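Local coordinates for protein chitin binding domain (Burkholderia pseudomallei, PDB 3UAM) that probably binds chitin or a related polysaccharide and belongs to the AA10 family of copper-dependent lytic polysaccharide monooxygenases, at residues I116-S121 / T179-N184. Residues are numbered along the deposited sequence; the frame is centred on the assembly and turned at random.
Sequences ISWSYS and TIHEFN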
loop_
_atom_site.group_PDB
_atom_site.type_symbol
_atom_site.label_atom_id
_atom_site.label_comp_id
_atom_site.label_asym_id
_atom_site.label_seq_id
_atom_site.Cartn_x
_atom_site.Cartn_y
_atom_site.Cartn_z
ATOM N N ILE A 116 -10.881 -5.989 0.459
ATOM C CA ILE A 116 -9.816 -5.339 1.218
ATOM C C ILE A 116 -10.435 -4.354 2.198
ATOM O O ILE A 116 -11.321 -3.558 1.800
ATOM C CB ILE A 116 -8.892 -4.508 0.312
ATOM C CG1 ILE A 116 -8.392 -5.324 -0.887
ATOM C CG2 ILE A 116 -7.730 -3.911 1.120
ATOM C CD1 ILE A 116 -7.566 -6.529 -0.535
ATOM N N SER A 117 -10.008 -4.408 3.465
ATOM C CA SER A 117 -10.434 -3.427 4.444
ATOM C C SER A 117 -9.243 -2.643 4.988
ATOM O O SER A 117 -8.311 -3.218 5.544
ATOM C CB SER A 117 -11.170 -4.082 5.615
ATOM O OG SER A 117 -12.418 -4.641 5.227
ATOM N N TRP A 118 -9.318 -1.330 4.856
ATOM C CA TRP A 118 -8.433 -0.377 5.565
ATOM C C TRP A 118 -9.053 0.124 6.835
ATOM O O TRP A 118 -10.251 0.395 6.873
ATOM C CB TRP A 118 -8.179 0.841 4.717
ATOM C CG TRP A 118 -7.313 0.602 3.521
ATOM C CD1 TRP A 118 -7.692 0.114 2.271
ATOM C CD2 TRP A 118 -5.886 0.885 3.405
ATOM N NE1 TRP A 118 -6.619 0.072 1.432
ATOM C CE2 TRP A 118 -5.504 0.506 2.061
ATOM C CE3 TRP A 118 -4.916 1.388 4.270
ATOM C CZ2 TRP A 118 -4.200 0.640 1.610
ATOM C CZ3 TRP A 118 -3.616 1.520 3.800
ATOM C CH2 TRP A 118 -3.270 1.149 2.503
ATOM N N SER A 119 -8.242 0.260 7.889
ATOM C CA SER A 119 -8.649 0.973 9.097
ATOM C C SER A 119 -7.630 2.070 9.362
ATOM O O SER A 119 -6.529 2.050 8.808
ATOM C CB SER A 119 -8.754 0.048 10.292
ATOM O OG SER A 119 -9.470 0.679 11.343
ATOM N N TYR A 120 -8.014 3.007 10.219
ATOM C CA TYR A 120 -7.315 4.263 10.372
ATOM C C TYR A 120 -7.400 4.756 11.804
ATOM O O TYR A 120 -8.218 4.296 12.603
ATOM C CB TYR A 120 -7.938 5.362 9.473
ATOM C CG TYR A 120 -8.144 5.009 8.021
ATOM C CD1 TYR A 120 -7.091 5.067 7.103
ATOM C CD2 TYR A 120 -9.395 4.624 7.551
ATOM C CE1 TYR A 120 -7.281 4.755 5.778
ATOM C CE2 TYR A 120 -9.599 4.307 6.222
ATOM C CZ TYR A 120 -8.538 4.377 5.334
ATOM O OH TYR A 120 -8.744 4.081 4.013
ATOM N N SER A 121 -6.536 5.705 12.100
ATOM C CA SER A 121 -6.784 6.653 13.161
ATOM C C SER A 121 -6.526 8.060 12.576
ATOM O O SER A 121 -5.497 8.271 11.901
ATOM C CB SER A 121 -5.884 6.350 14.349
ATOM O OG SER A 121 -6.195 7.223 15.397
ATOM N N THR A 179 -12.348 1.700 5.092
ATOM C CA THR A 179 -12.535 1.688 3.649
ATOM C C THR A 179 -12.559 0.232 3.166
ATOM O O THR A 179 -11.606 -0.521 3.383
ATOM C CB THR A 179 -11.405 2.423 2.927
ATOM O OG1 THR A 179 -11.257 3.739 3.487
ATOM C CG2 THR A 179 -11.695 2.494 1.392
ATOM N N ILE A 180 -13.644 -0.147 2.505
ATOM C CA ILE A 180 -13.830 -1.493 2.004
ATOM C C ILE A 180 -13.850 -1.512 0.470
ATOM O O ILE A 180 -14.733 -0.923 -0.161
ATOM C CB ILE A 180 -15.125 -2.073 2.551
ATOM C CG1 ILE A 180 -15.078 -2.008 4.082
ATOM C CG2 ILE A 180 -15.318 -3.513 2.093
ATOM C CD1 ILE A 180 -16.408 -1.654 4.672
ATOM N N HIS A 181 -12.871 -2.192 -0.114
ATOM C CA HIS A 181 -12.748 -2.322 -1.565
ATOM C C HIS A 181 -12.896 -3.756 -1.934
ATOM O O HIS A 181 -12.525 -4.625 -1.149
ATOM C CB HIS A 181 -11.397 -1.807 -2.017
ATOM C CG HIS A 181 -11.244 -0.304 -1.865
ATOM N ND1 HIS A 181 -10.097 0.275 -1.469
ATOM C CD2 HIS A 181 -12.154 0.733 -2.085
ATOM C CE1 HIS A 181 -10.256 1.617 -1.455
ATOM N NE2 HIS A 181 -11.516 1.895 -1.816
ATOM N N GLU A 182 -13.424 -4.022 -3.121
ATOM C CA GLU A 182 -13.574 -5.401 -3.599
ATOM C C GLU A 182 -13.234 -5.484 -5.072
ATOM O O GLU A 182 -13.699 -4.674 -5.871
ATOM C CB GLU A 182 -15.007 -5.929 -3.373
ATOM C CG GLU A 182 -15.190 -7.409 -3.746
ATOM C CD GLU A 182 -16.435 -8.036 -3.124
ATOM O OE1 GLU A 182 -17.500 -7.391 -3.184
ATOM O OE2 GLU A 182 -16.347 -9.165 -2.549
ATOM N N PHE A 183 -12.437 -6.478 -5.432
ATOM C CA PHE A 183 -12.115 -6.731 -6.831
ATOM C C PHE A 183 -11.732 -8.194 -7.037
ATOM O O PHE A 183 -11.572 -8.939 -6.075
ATOM C CB PHE A 183 -10.981 -5.807 -7.290
ATOM C CG PHE A 183 -9.835 -5.701 -6.323
ATOM C CD1 PHE A 183 -8.832 -6.641 -6.313
ATOM C CD2 PHE A 183 -9.734 -4.609 -5.458
ATOM C CE1 PHE A 183 -7.759 -6.522 -5.442
ATOM C CE2 PHE A 183 -8.668 -4.490 -4.571
ATOM C CZ PHE A 183 -7.680 -5.449 -4.565
ATOM N N ASN A 184 -11.562 -8.587 -8.290
ATOM C CA ASN A 184 -11.180 -9.946 -8.595
ATOM C C ASN A 184 -9.695 -10.027 -8.775
ATOM O O ASN A 184 -9.112 -9.213 -9.500
ATOM C CB ASN A 184 -11.862 -10.428 -9.863
ATOM C CG ASN A 184 -13.349 -10.533 -9.693
ATOM O OD1 ASN A 184 -14.074 -9.601 -10.019
ATOM N ND2 ASN A 184 -13.815 -11.647 -9.125
#
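Ile116 and His181 face each other as an antiparallel hydrogen-bonded pair, and Trp118 with Thr179 forms the next such pair. Four backbone bonds hold this ladder. Ile116 N gives to His181 O at 2.7 Å, and Trp118 N reaches Thr179 O at 2.8 Å. The return bond from His181 N to Ile116 O is nearly straight, 165° at the hydrogen. Thr179 N meets Trp118 O at a bent 137°, so the ladder slackens at the start of strand 179-184. Between the two pairs lies Ser117 opposite Ile180, a non-hydrogen-bonded pair. Here CA-H...O contacts fill in, from Ser117 CA to Thr179 O and from Ile180 CA to Ile116 O, each 3.3 Å.

A side-chain bond extends the grip beyond the ladder: Tyr120 OH and Thr179 OG1 lie 2.6 Å apart, with either able to donate. Thr179 OG1 sits at the edge of the tyrosine ring and in its plane. Tyr120 OH also bonds Trp129 NE1, tying the pair to strand 126-133.

Apolar contact marks the Phe183 end, where a backbone bond to Leu114 keeps the strands paired. Phe183 holds CG between its backbone N and carbonyl carbon (chi1 45°), which brings the ring back toward strand 113-121, where CZ touches Ile116 CG1 at 3.7 Å.

Strand 113-121 is the middle of a three-stranded antiparallel sheet, flanked by 179-184 and 21-26. Its face bearing Ile116, Trp118, Thr179 and His181 packs on the mixed sheet containing strand 126-133, consistent with this family's beta-sandwich core: Trp118 NE1 and His181 ND1 both bond Tyr131 OH, and Trp129 meets both rings.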